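Flap endonuclease 1 (PDB 3ORY) probably cleaves the 5' flaps of branched DNA during replication and repair, as a metal-dependent structure-specific nuclease of the FEN1/XPG family. Local coordinates at residues A[35-46]-A[87-98]. Residues are numbered along the deposited sequence; the frame is centred on the assembly and turned at random.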
ATOM      1  N   GLY A  35     -11.735 -15.365  -8.330  1.00 42.86           N
ATOM      2  CA  GLY A  35     -13.136 -14.957  -8.266  1.00 41.91           C
ATOM      3  C   GLY A  35     -13.464 -13.867  -7.255  1.00 40.34           C
ATOM      4  O   GLY A  35     -14.565 -13.324  -7.282  1.00 40.19           O
ATOM      5  N   LYS A  36     -12.526 -13.542  -6.362  1.00 39.05           N
ATOM      6  CA  LYS A  36     -12.773 -12.510  -5.337  1.00 37.68           C
ATOM      7  C   LYS A  36     -12.535 -11.097  -5.862  1.00 36.06           C
ATOM      8  O   LYS A  36     -11.658 -10.864  -6.696  1.00 35.51           O
ATOM      9  CB  LYS A  36     -11.932 -12.750  -4.075  1.00 37.68           C
ATOM     10  CG  LYS A  36     -12.186 -14.099  -3.375  1.00 40.18           C
ATOM     11  CD  LYS A  36     -13.491 -14.104  -2.588  1.00 43.35           C
ATOM     12  CE  LYS A  36     -14.093 -15.515  -2.448  1.00 47.12           C
ATOM     13  NZ  LYS A  36     -13.090 -16.532  -2.026  1.00 48.06           N
ATOM     14  N   ILE A  37     -13.338 -10.160  -5.371  1.00 34.77           N
ATOM     15  CA  ILE A  37     -13.130  -8.745  -5.641  1.00 33.01           C
ATOM     16  C   ILE A  37     -12.219  -8.194  -4.557  1.00 32.04           C
ATOM     17  O   ILE A  37     -12.514  -8.319  -3.368  1.00 32.12           O
ATOM     18  CB  ILE A  37     -14.464  -7.967  -5.687  1.00 32.94           C
ATOM     19  CG1 ILE A  37     -15.388  -8.557  -6.768  1.00 33.97           C
ATOM     20  CG2 ILE A  37     -14.201  -6.446  -5.909  1.00 31.95           C
ATOM     21  CD1 ILE A  37     -16.836  -8.045  -6.740  1.00 35.43           C
ATOM     22  N   ILE A  38     -11.100  -7.603  -4.965  1.00 31.20           N
ATOM     23  CA  ILE A  38     -10.144  -7.039  -4.014  1.00 30.09           C
ATOM     24  C   ILE A  38     -10.037  -5.545  -4.264  1.00 29.32           C
ATOM     25  O   ILE A  38      -9.783  -5.117  -5.400  1.00 29.52           O
ATOM     26  CB  ILE A  38      -8.747  -7.717  -4.113  1.00 30.79           C
ATOM     27  CG1 ILE A  38      -8.835  -9.229  -3.873  1.00 30.84           C
ATOM     28  CG2 ILE A  38      -7.734  -7.065  -3.155  1.00 29.94           C
ATOM     29  CD1 ILE A  38      -9.307  -9.633  -2.507  1.00 32.75           C
ATOM     30  N   VAL A  39     -10.261  -4.749  -3.220  1.00 27.72           N
ATOM     31  CA  VAL A  39     -10.143  -3.303  -3.362  1.00 26.41           C
ATOM     32  C   VAL A  39      -8.754  -2.828  -2.929  1.00 25.80           C
ATOM     33  O   VAL A  39      -8.378  -2.923  -1.762  1.00 25.61           O
ATOM     34  CB  VAL A  39     -11.327  -2.529  -2.705  1.00 26.13           C
ATOM     35  CG1 VAL A  39     -11.462  -2.833  -1.225  1.00 25.55           C
ATOM     36  CG2 VAL A  39     -11.210  -1.025  -2.957  1.00 25.76           C
ATOM     37  N   ILE A  40      -7.996  -2.319  -3.892  1.00 25.33           N
ATOM     38  CA  ILE A  40      -6.585  -2.009  -3.684  1.00 24.97           C
ATOM     39  C   ILE A  40      -6.382  -0.520  -3.473  1.00 24.52           C
ATOM     40  O   ILE A  40      -6.732   0.296  -4.336  1.00 24.22           O
ATOM     41  CB  ILE A  40      -5.728  -2.480  -4.894  1.00 25.69           C
ATOM     42  CG1 ILE A  40      -5.994  -3.968  -5.179  1.00 25.98           C
ATOM     43  CG2 ILE A  40      -4.227  -2.205  -4.643  1.00 24.16           C
ATOM     44  CD1 ILE A  40      -5.516  -4.431  -6.583  1.00 25.92           C
ATOM     45  N   ASP A  41      -5.819  -0.156  -2.323  1.00 24.00           N
ATOM     46  CA  ASP A  41      -5.551   1.244  -2.078  1.00 23.41           C
ATOM     47  C   ASP A  41      -4.564   1.739  -3.122  1.00 23.34           C
ATOM     48  O   ASP A  41      -3.493   1.151  -3.314  1.00 23.59           O
ATOM     49  CB  ASP A  41      -5.029   1.489  -0.672  1.00 23.08           C
ATOM     50  CG  ASP A  41      -4.854   2.954  -0.386  1.00 23.43           C
ATOM     51  OD1 ASP A  41      -5.853   3.616  -0.028  1.00 23.67           O
ATOM     52  OD2 ASP A  41      -3.720   3.453  -0.547  1.00 23.46           O
ATOM     53  N   GLY A  42      -4.970   2.797  -3.817  1.00 23.13           N
ATOM     54  CA  GLY A  42      -4.245   3.323  -4.968  1.00 23.29           C
ATOM     55  C   GLY A  42      -2.875   3.894  -4.624  1.00 23.06           C
ATOM     56  O   GLY A  42      -1.877   3.465  -5.180  1.00 23.55           O
ATOM     57  N   TYR A  43      -2.824   4.848  -3.698  1.00 22.50           N
ATOM     58  CA  TYR A  43      -1.550   5.501  -3.346  1.00 22.36           C
ATOM     59  C   TYR A  43      -0.555   4.490  -2.797  1.00 21.96           C
ATOM     60  O   TYR A  43       0.620   4.529  -3.155  1.00 21.87           O
ATOM     61  CB  TYR A  43      -1.755   6.669  -2.349  1.00 21.85           C
ATOM     62  CG  TYR A  43      -2.418   7.908  -2.931  1.00 22.44           C
ATOM     63  CD1 TYR A  43      -3.001   7.892  -4.200  1.00 23.03           C
ATOM     64  CD2 TYR A  43      -2.495   9.092  -2.192  1.00 22.41           C
ATOM     65  CE1 TYR A  43      -3.631   9.031  -4.720  1.00 22.30           C
ATOM     66  CE2 TYR A  43      -3.115  10.237  -2.709  1.00 21.44           C
ATOM     67  CZ  TYR A  43      -3.681  10.193  -3.968  1.00 22.14           C
ATOM     68  OH  TYR A  43      -4.312  11.303  -4.489  1.00 21.84           O
ATOM     69  N   ASN A  44      -1.016   3.581  -1.936  1.00 22.44           N
ATOM     70  CA  ASN A  44      -0.098   2.615  -1.344  1.00 23.17           C
ATOM     71  C   ASN A  44       0.518   1.721  -2.414  1.00 23.27           C
ATOM     72  O   ASN A  44       1.724   1.469  -2.391  1.00 23.58           O
ATOM     73  CB  ASN A  44      -0.767   1.755  -0.266  1.00 23.43           C
ATOM     74  CG  ASN A  44       0.232   1.139   0.669  1.00 25.50           C
ATOM     75  OD1 ASN A  44       0.567   1.725   1.715  1.00 29.10           O
ATOM     76  ND2 ASN A  44       0.739  -0.036   0.308  1.00 24.34           N
ATOM     77  N   ALA A  45      -0.309   1.244  -3.343  1.00 23.12           N
ATOM     78  CA  ALA A  45       0.191   0.432  -4.452  1.00 23.83           C
ATOM     79  C   ALA A  45       1.208   1.196  -5.285  1.00 24.00           C
ATOM     80  O   ALA A  45       2.248   0.654  -5.628  1.00 24.49           O
ATOM     81  CB  ALA A  45      -0.970  -0.090  -5.340  1.00 23.95           C
ATOM     82  N   LEU A  46       0.917   2.453  -5.608  1.00 23.74           N
ATOM     83  CA  LEU A  46       1.838   3.233  -6.438  1.00 23.97           C
ATOM     84  C   LEU A  46       3.170   3.446  -5.731  1.00 24.43           C
ATOM     85  O   LEU A  46       4.218   3.401  -6.364  1.00 25.32           O
ATOM     86  CB  LEU A  46       1.208   4.577  -6.871  1.00 23.32           C
ATOM     87  CG  LEU A  46      -0.040   4.450  -7.758  1.00 23.79           C
ATOM     88  CD1 LEU A  46      -0.629   5.826  -8.124  1.00 22.79           C
ATOM     89  CD2 LEU A  46       0.245   3.651  -9.018  1.00 24.87           C
ATOM     90  N   ILE A  87      -8.351 -12.886  -9.846  1.00 35.74           N
ATOM     91  CA  ILE A  87      -8.796 -11.835  -8.926  1.00 34.62           C
ATOM     92  C   ILE A  87      -9.457 -10.700  -9.717  1.00 33.81           C
ATOM     93  O   ILE A  87      -9.010 -10.351 -10.806  1.00 33.89           O
ATOM     94  CB  ILE A  87      -7.630 -11.314  -8.043  1.00 33.89           C
ATOM     95  CG1 ILE A  87      -7.156 -12.408  -7.076  1.00 35.10           C
ATOM     96  CG2 ILE A  87      -8.042 -10.077  -7.259  1.00 32.69           C
ATOM     97  CD1 ILE A  87      -5.729 -12.213  -6.572  1.00 35.72           C
ATOM     98  N   LYS A  88     -10.536 -10.152  -9.171  1.00 33.46           N
ATOM     99  CA  LYS A  88     -11.207  -9.009  -9.780  1.00 33.39           C
ATOM    100  C   LYS A  88     -10.791  -7.741  -9.037  1.00 32.01           C
ATOM    101  O   LYS A  88     -11.357  -7.417  -7.993  1.00 31.82           O
ATOM    102  CB  LYS A  88     -12.726  -9.213  -9.773  1.00 34.18           C
ATOM    103  CG  LYS A  88     -13.159 -10.466 -10.547  1.00 37.06           C
ATOM    104  CD  LYS A  88     -14.668 -10.611 -10.604  1.00 41.46           C
ATOM    105  CE  LYS A  88     -15.046 -11.755 -11.536  1.00 44.56           C
ATOM    106  NZ  LYS A  88     -16.448 -12.192 -11.326  1.00 46.48           N
ATOM    107  N   PRO A  89      -9.781  -7.025  -9.567  1.00 31.51           N
ATOM    108  CA  PRO A  89      -9.280  -5.883  -8.811  1.00 30.42           C
ATOM    109  C   PRO A  89     -10.038  -4.588  -9.078  1.00 29.79           C
ATOM    110  O   PRO A  89     -10.522  -4.347 -10.192  1.00 29.73           O
ATOM    111  CB  PRO A  89      -7.829  -5.766  -9.294  1.00 30.46           C
ATOM    112  CG  PRO A  89      -7.871  -6.242 -10.732  1.00 30.89           C
ATOM    113  CD  PRO A  89      -9.075  -7.180 -10.857  1.00 31.09           C
ATOM    114  N   VAL A  90     -10.136  -3.766  -8.038  1.00 29.00           N
ATOM    115  CA  VAL A  90     -10.629  -2.405  -8.155  1.00 28.20           C
ATOM    116  C   VAL A  90      -9.724  -1.538  -7.277  1.00 27.33           C
ATOM    117  O   VAL A  90      -9.403  -1.908  -6.144  1.00 27.49           O
ATOM    118  CB  VAL A  90     -12.135  -2.277  -7.753  1.00 28.71           C
ATOM    119  CG1 VAL A  90     -12.426  -2.944  -6.400  1.00 29.49           C
ATOM    120  CG2 VAL A  90     -12.600  -0.802  -7.759  1.00 27.92           C
ATOM    121  N   TYR A  91      -9.283  -0.413  -7.816  1.00 25.96           N
ATOM    122  CA  TYR A  91      -8.425   0.493  -7.068  1.00 25.45           C
ATOM    123  C   TYR A  91      -9.270   1.583  -6.432  1.00 25.02           C
ATOM    124  O   TYR A  91     -10.367   1.873  -6.901  1.00 25.77           O
ATOM    125  CB  TYR A  91      -7.343   1.091  -7.981  1.00 24.68           C
ATOM    126  CG  TYR A  91      -6.251   0.088  -8.310  1.00 25.55           C
ATOM    127  CD1 TYR A  91      -5.068   0.038  -7.565  1.00 23.85           C
ATOM    128  CD2 TYR A  91      -6.410  -0.821  -9.354  1.00 25.37           C
ATOM    129  CE1 TYR A  91      -4.061  -0.890  -7.872  1.00 24.27           C
ATOM    130  CE2 TYR A  91      -5.422  -1.747  -9.661  1.00 27.56           C
ATOM    131  CZ  TYR A  91      -4.257  -1.778  -8.914  1.00 26.55           C
ATOM    132  OH  TYR A  91      -3.296  -2.699  -9.235  1.00 27.13           O
ATOM    133  N   VAL A  92      -8.776   2.160  -5.342  1.00 24.40           N
ATOM    134  CA  VAL A  92      -9.446   3.289  -4.721  1.00 23.46           C
ATOM    135  C   VAL A  92      -8.434   4.408  -4.509  1.00 23.37           C
ATOM    136  O   VAL A  92      -7.353   4.182  -3.958  1.00 23.67           O
ATOM    137  CB  VAL A  92     -10.177   2.902  -3.401  1.00 24.19           C
ATOM    138  CG1 VAL A  92      -9.238   2.213  -2.410  1.00 23.35           C
ATOM    139  CG2 VAL A  92     -10.874   4.133  -2.778  1.00 22.38           C
ATOM    140  N   PHE A  93      -8.784   5.611  -4.958  1.00 22.66           N
ATOM    141  CA  PHE A  93      -7.880   6.743  -4.858  1.00 22.21           C
ATOM    142  C   PHE A  93      -8.387   7.786  -3.885  1.00 22.12           C
ATOM    143  O   PHE A  93      -9.593   8.063  -3.818  1.00 22.49           O
ATOM    144  CB  PHE A  93      -7.632   7.356  -6.245  1.00 21.67           C
ATOM    145  CG  PHE A  93      -6.799   6.481  -7.139  1.00 23.17           C
ATOM    146  CD1 PHE A  93      -5.423   6.423  -6.987  1.00 23.90           C
ATOM    147  CD2 PHE A  93      -7.397   5.712  -8.133  1.00 23.58           C
ATOM    148  CE1 PHE A  93      -4.632   5.601  -7.826  1.00 25.41           C
ATOM    149  CE2 PHE A  93      -6.633   4.881  -8.964  1.00 26.42           C
ATOM    150  CZ  PHE A  93      -5.243   4.828  -8.805  1.00 25.83           C
ATOM    151  N   ASP A  94      -7.436   8.365  -3.154  1.00 22.21           N
ATOM    152  CA  ASP A  94      -7.666   9.303  -2.063  1.00 22.01           C
ATOM    153  C   ASP A  94      -8.341  10.555  -2.588  1.00 22.18           C
ATOM    154  O   ASP A  94      -8.162  10.922  -3.753  1.00 22.19           O
ATOM    155  CB  ASP A  94      -6.305   9.671  -1.440  1.00 21.84           C
ATOM    156  CG  ASP A  94      -6.412  10.099   0.013  1.00 22.59           C
ATOM    157  OD1 ASP A  94      -6.197   9.243   0.896  1.00 23.00           O
ATOM    158  OD2 ASP A  94      -6.707  11.291   0.275  1.00 22.85           O
ATOM    159  N   GLY A  95      -9.111  11.208  -1.725  1.00 22.57           N
ATOM    160  CA  GLY A  95      -9.746  12.479  -2.052  1.00 23.13           C
ATOM    161  C   GLY A  95      -8.763  13.637  -2.110  1.00 23.43           C
ATOM    162  O   GLY A  95      -9.072  14.684  -2.670  1.00 24.31           O
ATOM    163  N   LYS A  96      -7.579  13.446  -1.544  1.00 23.75           N
ATOM    164  CA  LYS A  96      -6.546  14.487  -1.551  1.00 24.36           C
ATOM    165  C   LYS A  96      -5.373  14.096  -2.440  1.00 24.03           C
ATOM    166  O   LYS A  96      -5.055  12.911  -2.558  1.00 23.59           O
ATOM    167  CB  LYS A  96      -6.050  14.773  -0.119  1.00 24.71           C
ATOM    168  CG  LYS A  96      -7.098  15.436   0.804  1.00 25.97           C
ATOM    169  CD  LYS A  96      -7.664  16.702   0.158  1.00 30.40           C
ATOM    170  CE  LYS A  96      -8.911  17.201   0.888  1.00 31.94           C
ATOM    171  NZ  LYS A  96      -8.592  17.535   2.312  1.00 29.40           N
ATOM    172  N   PRO A  97      -4.710  15.094  -3.068  1.00 23.82           N
ATOM    173  CA  PRO A  97      -3.505  14.760  -3.834  1.00 23.59           C
ATOM    174  C   PRO A  97      -2.399  14.225  -2.918  1.00 23.14           C
ATOM    175  O   PRO A  97      -2.372  14.558  -1.727  1.00 22.94           O
ATOM    176  CB  PRO A  97      -3.101  16.091  -4.504  1.00 23.57           C
ATOM    177  CG  PRO A  97      -3.932  17.145  -3.898  1.00 24.77           C
ATOM    178  CD  PRO A  97      -5.084  16.516  -3.176  1.00 24.22           C
ATOM    179  N   PRO A  98      -1.495  13.388  -3.458  1.00 23.06           N
ATOM    180  CA  PRO A  98      -0.491  12.742  -2.619  1.00 23.10           C
ATOM    181  C   PRO A  98       0.462  13.751  -1.978  1.00 23.81           C
ATOM    182  O   PRO A  98       1.006  13.477  -0.893  1.00 23.88           O
ATOM    183  CB  PRO A  98       0.245  11.818  -3.600  1.00 23.36           C
ATOM    184  CG  PRO A  98       0.032  12.469  -4.946  1.00 23.85           C
ATOM    185  CD  PRO A  98      -1.353  13.017  -4.873  1.00 22.96           C
TER
HETATM  186  O   HOH W   1      -5.337   5.993  -2.707  1.00 23.18           O
HETATM  187  O   HOH W   2      -6.734  10.704  -6.146  1.00 31.01           O
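Strands 37-41 and 88-93 pair in parallel, Ile-37 beside Lys-88 through Asp-41 beside Val-92, in a ladder of six backbone hydrogen bonds running from Lys-88 N to Lys-36 O (2.8 Å) up to Gly-42 N on Val-92 O (2.8 Å). On one face Ile-40 lies alongside Tyr-91: its CB sits over the ring, 4.1 Å from the centroid of Tyr-91, and with CG1 anti to its carbonyl carbon (chi1 -54°) the chain runs on across the phenol until CD1 also reaches Pro-89. Val-39 CG2 packs on Val-92 CG1 on the other face. Beyond the strands, Tyr-43 in the first turn of helix 42-52 extends to the 94-98 loop, where its OH donates to Lys-96 O (2.6 Å). Asp-94 CB covers one face of that ring, 3.9 Å from the Tyr-43 centroid, while Asp-94 OD2 closes an Asx turn by accepting from Lys-96 N and OD1 forms a salt bridge with Lys-101. A water bridges Tyr-43 OH and Asp-94 O. Asp-41 caps the helix, its OD2 accepting from Asn-44 N (3.0 Å); its closeness to Glu-168 is consistent with the acidic centre of PIN-like nucleases. The right-handed crossover between the strands runs through helices 42-52 and 70-84, the latter packing on Pro-89 and Tyr-91; helix 167-176 covers Val-39 and Val-92, and strands 182-184 and 160-162 extend the sheet beyond 37-41 and 88-93, respectively.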